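Local coordinates for protein phiAB6 tailspike (Unidentified phage, PDB 5JS4) that fragments the exopolysaccharide of Acinetobacter baumannii as the trimeric beta-helical tailspike of a bacteriophage, at residues N207-N212 and T216-V221; I678-G683 and Y688-G693; S528-N531 and A536-L539; A573-A578 and Y596-N601. All coordinates share one frame; numbering follows the deposited sequence.

Contact 1 (N207-N212 and T216-V221)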
loop_
_atom_site.group_PDB
_atom_site.type_symbol
_atom_site.label_atom_id
_atom_site.label_comp_id
_atom_site.label_asym_id
_atom_site.label_seq_id
_atom_site.Cartn_x
_atom_site.Cartn_y
_atom_site.Cartn_z
ATOM N N ASN A 207 -42.584 51.013 38.808
ATOM C CA ASN A 207 -41.301 51.370 38.212
ATOM C C ASN A 207 -41.166 52.882 38.040
ATOM O O ASN A 207 -41.937 53.506 37.310
ATOM C CB ASN A 207 -41.113 50.649 36.874
ATOM C CG ASN A 207 -39.663 50.604 36.428
ATOM O OD1 ASN A 207 -38.843 51.435 36.825
ATOM N ND2 ASN A 207 -39.339 49.628 35.588
ATOM N N THR A 208 -40.187 53.464 38.731
ATOM C CA THR A 208 -39.913 54.895 38.643
ATOM C C THR A 208 -38.471 55.170 38.212
ATOM O O THR A 208 -37.980 56.290 38.356
ATOM C CB THR A 208 -40.191 55.590 39.992
ATOM O OG1 THR A 208 -39.355 55.019 41.004
ATOM C CG2 THR A 208 -41.652 55.422 40.391
ATOM N N SER A 209 -37.798 54.147 37.684
ATOM C CA SER A 209 -36.415 54.277 37.238
ATOM C C SER A 209 -36.382 54.683 35.769
ATOM O O SER A 209 -37.161 54.183 34.959
ATOM C CB SER A 209 -35.659 52.961 37.436
ATOM O OG SER A 209 -36.211 51.928 36.639
ATOM N N ASN A 210 -35.477 55.598 35.442
ATOM C CA ASN A 210 -35.306 56.076 34.078
ATOM C C ASN A 210 -34.495 55.060 33.272
ATOM O O ASN A 210 -33.302 54.883 33.523
ATOM C CB ASN A 210 -34.597 57.433 34.104
ATOM C CG ASN A 210 -34.452 58.055 32.726
ATOM O OD1 ASN A 210 -34.772 57.441 31.708
ATOM N ND2 ASN A 210 -33.960 59.290 32.692
ATOM N N PRO A 211 -35.130 54.399 32.285
ATOM C CA PRO A 211 -34.420 53.358 31.540
ATOM C C PRO A 211 -33.259 53.883 30.687
ATOM O O PRO A 211 -32.396 53.102 30.295
ATOM C CB PRO A 211 -35.514 52.747 30.661
ATOM C CG PRO A 211 -36.495 53.845 30.467
ATOM C CD PRO A 211 -36.486 54.627 31.752
ATOM N N ASN A 212 -33.246 55.187 30.414
ATOM C CA ASN A 212 -32.158 55.821 29.660
ATOM C C ASN A 212 -30.831 55.840 30.412
ATOM O O ASN A 212 -29.770 55.872 29.790
ATOM C CB ASN A 212 -32.537 57.250 29.272
ATOM C CG ASN A 212 -33.711 57.298 28.314
ATOM O OD1 ASN A 212 -33.574 56.967 27.137
ATOM N ND2 ASN A 212 -34.873 57.703 28.816
ATOM N N THR A 216 -32.283 48.621 35.090
ATOM C CA THR A 216 -32.862 47.775 36.128
ATOM C C THR A 216 -34.381 47.934 36.098
ATOM O O THR A 216 -34.897 49.054 36.136
ATOM C CB THR A 216 -32.344 48.142 37.532
ATOM O OG1 THR A 216 -30.915 48.244 37.510
ATOM C CG2 THR A 216 -32.755 47.085 38.553
ATOM N N GLY A 217 -35.085 46.811 36.010
ATOM C CA GLY A 217 -36.543 46.806 35.968
ATOM C C GLY A 217 -37.130 46.994 34.577
ATOM O O GLY A 217 -38.348 47.094 34.440
ATOM N N TRP A 218 -36.272 47.035 33.556
ATOM C CA TRP A 218 -36.696 47.189 32.161
ATOM C C TRP A 218 -36.010 46.166 31.264
ATOM O O TRP A 218 -34.921 45.689 31.575
ATOM C CB TRP A 218 -36.337 48.579 31.636
ATOM C CG TRP A 218 -36.955 49.728 32.364
ATOM C CD1 TRP A 218 -36.402 50.441 33.389
ATOM C CD2 TRP A 218 -38.228 50.329 32.101
ATOM N NE1 TRP A 218 -37.255 51.440 33.785
ATOM C CE2 TRP A 218 -38.383 51.395 33.011
ATOM C CE3 TRP A 218 -39.255 50.070 31.184
ATOM C CZ2 TRP A 218 -39.527 52.198 33.038
ATOM C CZ3 TRP A 218 -40.388 50.866 31.209
ATOM C CH2 TRP A 218 -40.514 51.920 32.131
ATOM N N VAL A 219 -36.644 45.848 30.138
ATOM C CA VAL A 219 -36.007 45.062 29.078
ATOM C C VAL A 219 -36.303 45.691 27.720
ATOM O O VAL A 219 -37.372 46.269 27.520
ATOM C CB VAL A 219 -36.469 43.585 29.067
ATOM C CG1 VAL A 219 -35.998 42.862 30.320
ATOM C CG2 VAL A 219 -37.981 43.472 28.919
ATOM N N LYS A 220 -35.349 45.583 26.797
ATOM C CA LYS A 220 -35.544 46.042 25.421
ATOM C C LYS A 220 -36.328 44.988 24.649
ATOM O O LYS A 220 -35.898 43.839 24.555
ATOM C CB LYS A 220 -34.202 46.294 24.736
ATOM C CG LYS A 220 -33.432 47.482 25.296
ATOM C CD LYS A 220 -32.172 47.781 24.491
ATOM C CE LYS A 220 -32.426 48.743 23.335
ATOM N NZ LYS A 220 -33.230 48.160 22.222
ATOM N N VAL A 221 -37.468 45.382 24.088
ATOM C CA VAL A 221 -38.364 44.418 23.440
ATOM C C VAL A 221 -37.850 43.932 22.081
ATOM O O VAL A 221 -38.266 42.876 21.609
ATOM C CB VAL A 221 -39.805 44.963 23.290
ATOM C CG1 VAL A 221 -40.365 45.363 24.650
ATOM C CG2 VAL A 221 -39.867 46.124 22.303
HETATM O O HOH W 1 -36.616 49.483 38.583
#
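The indole of Trp218 slots between Pro211 on one face and the amide of Asn207 on the opposite face, with Ser209 at its pyrrole edge. Pro211 supplies the apolar half of this sandwich: its CB stands 3.6 Å from the centroid of the five-membered ring and only 7° off the ring normal, a CH-pi contact over the face, while CG and CD reach on toward the NE1 side of the ring. On the other side the Asn207 amide is tilted 38° to the indole plane and lies nearest CE2, its ND2 3.3 Å from Trp218 CE2. That nitrogen also comes close to Gly217 O, but at a poor angle; its hydrogen bond goes to Ser202 OG in the neighbouring strand.

Asn207, Ser209 and Pro211 belong to the loop after strand 199-202, and Trp218 opens strand 218-220, the last of a three-stranded antiparallel sheet near the N-terminal end of the model. Val200 and Ile192, from the other two strands of that sheet, also touch the indole.

Polar contacts fix the edge. Trp218 NE1 donates to Ser209 O at 3.0 Å, meeting the oxygen from above its carbonyl plane, and makes a second, weak bond to Ser209 OG. With chi1 at 64°, Ser209 OG sits between its own backbone N and carbonyl carbon, from where it donates to Asn207 OD1 at 2.7 Å, on a lone pair. Ser209 N reaches the same OD1 at 3.0 Å, closing an Asx turn that fixes the rotation of the amide. A water donates to Thr216 O (3.0 Å) and, weakly, to Asn207 OD1.

Contact 2 (I678-G683 and Y688-G693)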
loop_
_atom_site.group_PDB
_atom_site.type_symbol
_atom_site.label_atom_id
_atom_site.label_comp_id
_atom_site.label_asym_id
_atom_site.label_seq_id
_atom_site.Cartn_x
_atom_site.Cartn_y
_atom_site.Cartn_z
ATOM N N ILE A 678 41.492 -47.517 0.352
ATOM C CA ILE A 678 42.038 -47.386 1.702
ATOM C C ILE A 678 40.847 -47.381 2.657
ATOM O O ILE A 678 39.957 -46.539 2.553
ATOM C CB ILE A 678 42.862 -46.089 1.860
ATOM C CG1 ILE A 678 44.028 -46.073 0.868
ATOM C CG2 ILE A 678 43.387 -45.965 3.287
ATOM C CD1 ILE A 678 44.736 -44.742 0.762
ATOM N N GLU A 679 40.828 -48.334 3.584
ATOM C CA GLU A 679 39.706 -48.478 4.504
ATOM C C GLU A 679 39.825 -47.542 5.705
ATOM O O GLU A 679 40.916 -47.101 6.053
ATOM C CB GLU A 679 39.596 -49.936 4.956
ATOM C CG GLU A 679 39.317 -50.878 3.791
ATOM C CD GLU A 679 38.825 -52.245 4.220
ATOM O OE1 GLU A 679 39.545 -52.927 4.987
ATOM O OE2 GLU A 679 37.724 -52.643 3.774
ATOM N N THR A 680 38.685 -47.229 6.315
ATOM C CA THR A 680 38.645 -46.444 7.555
ATOM C C THR A 680 38.841 -47.334 8.780
ATOM O O THR A 680 39.407 -46.906 9.785
ATOM C CB THR A 680 37.302 -45.715 7.708
ATOM O OG1 THR A 680 36.231 -46.631 7.447
ATOM C CG2 THR A 680 37.216 -44.535 6.743
ATOM N N TYR A 681 38.309 -48.547 8.691
ATOM C CA TYR A 681 38.509 -49.615 9.676
ATOM C C TYR A 681 38.491 -50.933 8.905
ATOM O O TYR A 681 38.007 -50.984 7.773
ATOM C CB TYR A 681 37.416 -49.596 10.753
ATOM C CG TYR A 681 36.000 -49.632 10.213
ATOM C CD1 TYR A 681 35.380 -50.837 9.896
ATOM C CD2 TYR A 681 35.279 -48.458 10.020
ATOM C CE1 TYR A 681 34.090 -50.871 9.397
ATOM C CE2 TYR A 681 33.990 -48.480 9.516
ATOM C CZ TYR A 681 33.398 -49.686 9.207
ATOM O OH TYR A 681 32.118 -49.716 8.706
ATOM N N ALA A 682 39.004 -51.996 9.512
ATOM C CA ALA A 682 39.112 -53.290 8.838
ATOM C C ALA A 682 37.756 -53.758 8.309
ATOM O O ALA A 682 36.822 -53.955 9.080
ATOM C CB ALA A 682 39.697 -54.327 9.784
ATOM N N GLY A 683 37.660 -53.921 6.990
ATOM C CA GLY A 683 36.430 -54.370 6.339
ATOM C C GLY A 683 35.447 -53.275 5.947
ATOM O O GLY A 683 34.397 -53.566 5.375
ATOM N N TYR A 688 30.982 -52.568 3.741
ATOM C CA TYR A 688 30.060 -51.428 3.838
ATOM C C TYR A 688 30.316 -50.312 2.817
ATOM O O TYR A 688 29.685 -49.261 2.887
ATOM C CB TYR A 688 30.087 -50.865 5.260
ATOM C CG TYR A 688 29.803 -51.924 6.300
ATOM C CD1 TYR A 688 28.538 -52.487 6.409
ATOM C CD2 TYR A 688 30.807 -52.386 7.147
ATOM C CE1 TYR A 688 28.273 -53.472 7.349
ATOM C CE2 TYR A 688 30.554 -53.371 8.088
ATOM C CZ TYR A 688 29.286 -53.908 8.183
ATOM O OH TYR A 688 29.025 -54.888 9.119
ATOM N N THR A 689 31.205 -50.570 1.860
ATOM C CA THR A 689 31.632 -49.572 0.857
ATOM C C THR A 689 31.973 -48.205 1.464
ATOM O O THR A 689 31.667 -47.162 0.892
ATOM C CB THR A 689 30.621 -49.402 -0.314
ATOM O OG1 THR A 689 29.346 -48.975 0.177
ATOM C CG2 THR A 689 30.475 -50.697 -1.094
ATOM N N GLU A 690 32.618 -48.220 2.628
ATOM C CA GLU A 690 33.160 -47.006 3.219
ATOM C C GLU A 690 34.677 -47.002 3.063
ATOM O O GLU A 690 35.343 -48.000 3.351
ATOM C CB GLU A 690 32.782 -46.890 4.696
ATOM C CG GLU A 690 33.413 -45.677 5.358
ATOM C CD GLU A 690 32.947 -45.476 6.779
ATOM O OE1 GLU A 690 31.734 -45.257 6.974
ATOM O OE2 GLU A 690 33.802 -45.526 7.689
ATOM N N ALA A 691 35.224 -45.882 2.594
ATOM C CA ALA A 691 36.665 -45.751 2.423
ATOM C C ALA A 691 37.156 -44.402 2.926
ATOM O O ALA A 691 36.414 -43.418 2.939
ATOM C CB ALA A 691 37.054 -45.947 0.964
ATOM N N ALA A 692 38.410 -44.387 3.361
ATOM C CA ALA A 692 39.106 -43.159 3.711
ATOM C C ALA A 692 39.634 -42.473 2.454
ATOM O O ALA A 692 39.729 -41.247 2.392
ATOM C CB ALA A 692 40.255 -43.465 4.654
ATOM N N GLY A 693 39.992 -43.286 1.468
ATOM C CA GLY A 693 40.598 -42.807 0.232
ATOM C C GLY A 693 40.919 -43.986 -0.661
ATOM O O GLY A 693 40.291 -45.043 -0.556
HETATM O O HOH W 2 30.781 -47.403 8.491
#
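Thr680 and Glu690 meet through a short hydrogen bond, Thr680 OG1 donating to Glu690 OE2 at 2.7 Å on the anti lone pair of that oxygen. Glu690 has CG anti to its backbone N (chi1 176°) and stays extended beyond it, which carries the carboxylate across to Thr680 at about a right angle. Thr680, with chi1 47°, turns OG1 to the acid and leaves CG2 to pack on Ala692 CB at 3.8 Å.

Tyr681 comes in beside the same carboxylate, ring and carboxylate planes 78° apart. Its CE2 approaches Glu690 OE2, and its OH is linked to the other carboxylate oxygen by a water lying in the ring plane, 2.8 Å from Glu690 OE1. On another side, Tyr681 OH lies 3.4 Å from Tyr688 CD2, the two tyrosine side chains crossing nearly perpendicularly.

The backbones join at a classic beta bulge, where Ala692 and Gly693 both face Ile678. Ile678 N donates to Gly693 O at 2.9 Å; Ile678 O takes Ala692 N at 2.8 Å and, weakly, Gly693 N. The short helix 684-688 links the two segments, and Glu679 reaches forward to its N-terminal end, OE1 accepting from Gly683 N at 2.9 Å while OE2 takes Trp685 N and Thr686 N.

With a hydroxyl on one oxygen and a water on the other, the Glu690 carboxylate is gripped at both ends, probably favouring its charged form.

Contact 3 (S528-N531 and A536-L539)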
loop_
_atom_site.group_PDB
_atom_site.type_symbol
_atom_site.label_atom_id
_atom_site.label_comp_id
_atom_site.label_asym_id
_atom_site.label_seq_id
_atom_site.Cartn_x
_atom_site.Cartn_y
_atom_site.Cartn_z
ATOM N N SER A 528 12.466 -4.486 -5.339
ATOM C CA SER A 528 13.843 -4.454 -4.866
ATOM C C SER A 528 13.943 -4.142 -3.392
ATOM O O SER A 528 12.993 -3.663 -2.772
ATOM C CB SER A 528 14.657 -3.417 -5.643
ATOM O OG SER A 528 14.295 -2.105 -5.253
ATOM N N ILE A 529 15.123 -4.403 -2.846
ATOM C CA ILE A 529 15.398 -4.114 -1.451
ATOM C C ILE A 529 16.892 -3.836 -1.277
ATOM O O ILE A 529 17.735 -4.533 -1.848
ATOM C CB ILE A 529 14.878 -5.254 -0.539
ATOM C CG1 ILE A 529 14.977 -4.850 0.935
ATOM C CG2 ILE A 529 15.597 -6.567 -0.831
ATOM C CD1 ILE A 529 14.126 -5.708 1.849
ATOM N N VAL A 530 17.196 -2.796 -0.499
ATOM C CA VAL A 530 18.556 -2.292 -0.328
ATOM C C VAL A 530 18.663 -1.652 1.053
ATOM O O VAL A 530 17.678 -1.126 1.570
ATOM C CB VAL A 530 18.899 -1.252 -1.431
ATOM C CG1 VAL A 530 18.077 0.023 -1.279
ATOM C CG2 VAL A 530 20.383 -0.928 -1.451
ATOM N N ASN A 531 19.851 -1.712 1.648
ATOM C CA ASN A 531 20.141 -0.973 2.877
ATOM C C ASN A 531 21.000 0.245 2.566
ATOM O O ASN A 531 21.691 0.282 1.547
ATOM C CB ASN A 531 20.852 -1.869 3.890
ATOM C CG ASN A 531 19.963 -2.984 4.410
ATOM O OD1 ASN A 531 20.279 -4.163 4.261
ATOM N ND2 ASN A 531 18.847 -2.615 5.019
ATOM N N ALA A 536 24.845 -4.263 -1.226
ATOM C CA ALA A 536 23.882 -5.327 -1.524
ATOM C C ALA A 536 22.525 -4.768 -1.950
ATOM O O ALA A 536 21.979 -3.870 -1.314
ATOM C CB ALA A 536 23.715 -6.247 -0.328
ATOM N N LYS A 537 21.994 -5.293 -3.048
ATOM C CA LYS A 537 20.643 -4.964 -3.481
ATOM C C LYS A 537 20.136 -6.102 -4.346
ATOM O O LYS A 537 20.840 -6.552 -5.249
ATOM C CB LYS A 537 20.612 -3.649 -4.271
ATOM C CG LYS A 537 19.216 -3.217 -4.721
ATOM C CD LYS A 537 19.202 -1.804 -5.292
ATOM C CE LYS A 537 17.792 -1.352 -5.644
ATOM N NZ LYS A 537 17.751 0.022 -6.218
ATOM N N MET A 538 18.929 -6.576 -4.055
ATOM C CA MET A 538 18.282 -7.580 -4.891
ATOM C C MET A 538 17.100 -6.948 -5.597
ATOM O O MET A 538 16.387 -6.131 -5.016
ATOM C CB MET A 538 17.803 -8.775 -4.063
ATOM C CG MET A 538 18.890 -9.770 -3.690
ATOM S SD MET A 538 19.814 -10.491 -5.063
ATOM C CE MET A 538 18.517 -11.252 -6.024
ATOM N N LEU A 539 16.909 -7.352 -6.848
ATOM C CA LEU A 539 15.861 -6.841 -7.716
ATOM C C LEU A 539 15.208 -8.011 -8.450
ATOM O O LEU A 539 15.911 -8.836 -9.035
ATOM C CB LEU A 539 16.471 -5.856 -8.717
ATOM C CG LEU A 539 15.647 -5.401 -9.922
ATOM C CD1 LEU A 539 14.383 -4.681 -9.489
ATOM C CD2 LEU A 539 16.494 -4.504 -10.809
HETATM O O HOH W 3 22.445 -2.792 1.007
#
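Ile529 and Met538 pair in an antiparallel beta hairpin, strand 526-530 turning back into strand 537-541 where the parallel coils of the beta-helix give way to antiparallel strands. The short segments 528-530 and 537-539 run 4.8 Å apart at closest approach, 177° between their directions. Both backbone bonds of this hydrogen-bonded pair are made: Ile529 N donates to Met538 O at 3.0 Å, and Met538 N returns to Ile529 O at 3.2 Å. Each oxygen also receives a CA-H, Ser528 CA to Met538 O and Lys537 CA to Ile529 O.

Toward the turn a water takes over, accepting from Asn531 N at 2.9 Å and lying 2.6 Å from Ala536 O. Asn531 O and ND2 are served from outside, by Asn516 ND2 and by a bound malonic acid, probably from the crystallisation liquor.

Fully extended from chi1 -178° onward, Lys537 runs out from the sheet on the face it shares with Ser528 and Val530, its methylenes alongside Val530, and takes NZ to the carbonyl oxygens of Leu509 and Ser506, with a weaker bond to Pro507 O; a buried ammonium is thus met by backbone acceptors. Ile529 and Met538, on the other face, pack against Leu541 of the third subunit, placing the hairpin within the trimer interface. On the lysine face, Val530 CB rests 3.8 Å from Lys537 CG, and Ser528 OG lies 3.6 Å from Lys537 CE.

Contact 4 (A573-A578 and Y596-N601)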
loop_
_atom_site.group_PDB
_atom_site.type_symbol
_atom_site.label_atom_id
_atom_site.label_comp_id
_atom_site.label_asym_id
_atom_site.label_seq_id
_atom_site.Cartn_x
_atom_site.Cartn_y
_atom_site.Cartn_z
ATOM N N ALA A 573 8.139 -34.297 -17.549
ATOM C CA ALA A 573 6.850 -34.795 -17.082
ATOM C C ALA A 573 6.986 -36.222 -16.587
ATOM O O ALA A 573 7.823 -36.974 -17.081
ATOM C CB ALA A 573 5.833 -34.753 -18.209
ATOM N N ASP A 574 6.148 -36.601 -15.624
ATOM C CA ASP A 574 6.037 -38.006 -15.238
ATOM C C ASP A 574 5.127 -38.729 -16.241
ATOM O O ASP A 574 4.684 -38.127 -17.219
ATOM C CB ASP A 574 5.570 -38.159 -13.782
ATOM C CG ASP A 574 4.153 -37.656 -13.541
ATOM O OD1 ASP A 574 3.343 -37.589 -14.488
ATOM O OD2 ASP A 574 3.853 -37.333 -12.374
ATOM N N SER A 575 4.860 -40.012 -16.010
ATOM C CA SER A 575 4.095 -40.814 -16.974
ATOM C C SER A 575 2.637 -40.373 -17.130
ATOM O O SER A 575 2.026 -40.622 -18.172
ATOM C CB SER A 575 4.157 -42.299 -16.609
ATOM O OG SER A 575 5.485 -42.783 -16.727
ATOM N N SER A 576 2.087 -39.722 -16.106
ATOM C CA SER A 576 0.724 -39.182 -16.174
ATOM C C SER A 576 0.674 -37.822 -16.879
ATOM O O SER A 576 -0.407 -37.317 -17.179
ATOM C CB SER A 576 0.120 -39.065 -14.770
ATOM O OG SER A 576 0.664 -37.967 -14.057
ATOM N N GLY A 577 1.840 -37.230 -17.128
ATOM C CA GLY A 577 1.927 -35.940 -17.809
ATOM C C GLY A 577 2.036 -34.755 -16.863
ATOM O O GLY A 577 2.044 -33.614 -17.308
ATOM N N ALA A 578 2.114 -35.023 -15.562
ATOM C CA ALA A 578 2.295 -33.973 -14.565
ATOM C C ALA A 578 3.748 -33.514 -14.554
ATOM O O ALA A 578 4.646 -34.276 -14.911
ATOM C CB ALA A 578 1.897 -34.473 -13.186
ATOM N N TYR A 596 15.141 -38.479 -13.420
ATOM C CA TYR A 596 14.313 -39.669 -13.298
ATOM C C TYR A 596 13.897 -40.123 -14.681
ATOM O O TYR A 596 13.569 -39.302 -15.542
ATOM C CB TYR A 596 13.074 -39.388 -12.442
ATOM C CG TYR A 596 12.410 -40.641 -11.928
ATOM C CD1 TYR A 596 11.421 -41.281 -12.664
ATOM C CD2 TYR A 596 12.784 -41.194 -10.710
ATOM C CE1 TYR A 596 10.819 -42.438 -12.195
ATOM C CE2 TYR A 596 12.188 -42.348 -10.233
ATOM C CZ TYR A 596 11.207 -42.966 -10.978
ATOM O OH TYR A 596 10.615 -44.116 -10.500
ATOM N N ASN A 597 13.936 -41.434 -14.887
ATOM C CA ASN A 597 13.480 -42.038 -16.122
ATOM C C ASN A 597 12.129 -42.675 -15.850
ATOM O O ASN A 597 12.052 -43.703 -15.186
ATOM C CB ASN A 597 14.490 -43.078 -16.605
ATOM C CG ASN A 597 14.251 -43.497 -18.038
ATOM O OD1 ASN A 597 13.111 -43.717 -18.446
ATOM N ND2 ASN A 597 15.326 -43.615 -18.813
ATOM N N HIS A 598 11.070 -42.039 -16.340
ATOM C CA HIS A 598 9.707 -42.533 -16.118
ATOM C C HIS A 598 9.327 -43.668 -17.067
ATOM O O HIS A 598 8.276 -44.291 -16.901
ATOM C CB HIS A 598 8.703 -41.383 -16.200
ATOM C CG HIS A 598 8.776 -40.451 -15.032
ATOM N ND1 HIS A 598 9.519 -39.291 -15.049
ATOM C CD2 HIS A 598 8.221 -40.522 -13.801
ATOM C CE1 HIS A 598 9.404 -38.680 -13.886
ATOM N NE2 HIS A 598 8.626 -39.407 -13.108
ATOM N N GLY A 599 10.180 -43.943 -18.049
ATOM C CA GLY A 599 10.018 -45.113 -18.905
ATOM C C GLY A 599 10.332 -46.399 -18.158
ATOM O O GLY A 599 9.556 -47.358 -18.201
ATOM N N SER A 600 11.473 -46.418 -17.472
ATOM C CA SER A 600 11.922 -47.588 -16.717
ATOM C C SER A 600 11.707 -47.454 -15.209
ATOM O O SER A 600 11.947 -48.408 -14.471
ATOM C CB SER A 600 13.406 -47.837 -16.982
ATOM O OG SER A 600 14.180 -46.702 -16.624
ATOM N N ASN A 601 11.266 -46.278 -14.760
ATOM C CA ASN A 601 11.056 -45.985 -13.339
ATOM C C ASN A 601 12.330 -46.137 -12.515
ATOM O O ASN A 601 12.387 -46.882 -11.535
ATOM C CB ASN A 601 9.890 -46.811 -12.784
ATOM C CG ASN A 601 8.587 -46.478 -13.477
ATOM O OD1 ASN A 601 8.206 -45.312 -13.550
ATOM N ND2 ASN A 601 7.910 -47.488 -14.011
HETATM O O HOH W 4 6.136 -44.214 -14.773
#
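His598 lays its imidazole flat on the backbone of Asp574, at the end of strand 591-597. Along that segment, Tyr596 comes first: its CD1 lies 3.3 Å above the centre of the imidazole, on the face turned away from Asp574. Asn597 then bends the chain, its OD1 accepting from Gly599 N at 3.0 Å in an Asx turn, while its ND2 bonds to Asn625 O of the third subunit. At His598 the contact proper is made. Asp574 CA stands 3.5 Å from the ring centroid and 3° off the normal, a CH-pi contact, and Asp574 CB reaches His598 NE2 at 3.4 Å. Beyond the ring, His598 O and Asn601 OD1 share a water with Ser575 OG.

Asp574 opens a type I turn that ends at Gly577; chi1 66° sends its carboxylate back over the turn, where OD1 takes Ser576 OG at 2.7 Å and Ala578 N at 3.0 Å from opposite faces.

With both faces covered, the imidazole does its polar work through its nitrogens: ND1 pairs with Lys588 NZ of the third subunit, and NE2 with a bound malonic acid, probably a crystallisation additive, in a pocket completed by Tyr580, so both ring nitrogens have a partner.

From the N terminus the four contacts follow one another in series, none crossing or enclosing another. Contact 1 closes a short loop on the small N-terminal sheet. The chain then runs through the beta-helix before contact 3 closes a tight hairpin past its parallel coils. Contact 4 comes next, with a longer span of 17 residues holding strand 579-586 and most of strand 591-597, and joins two loops at one end of the strands of a six-stranded antiparallel sheet. Contact 2 closes last, around a short helix, in the other C-terminal sheet. Contacts 1 and 2 lie about 126 Å apart between centres, on opposite sides of the chain's centre; contacts 2, 3 and 4 all touch the third subunit.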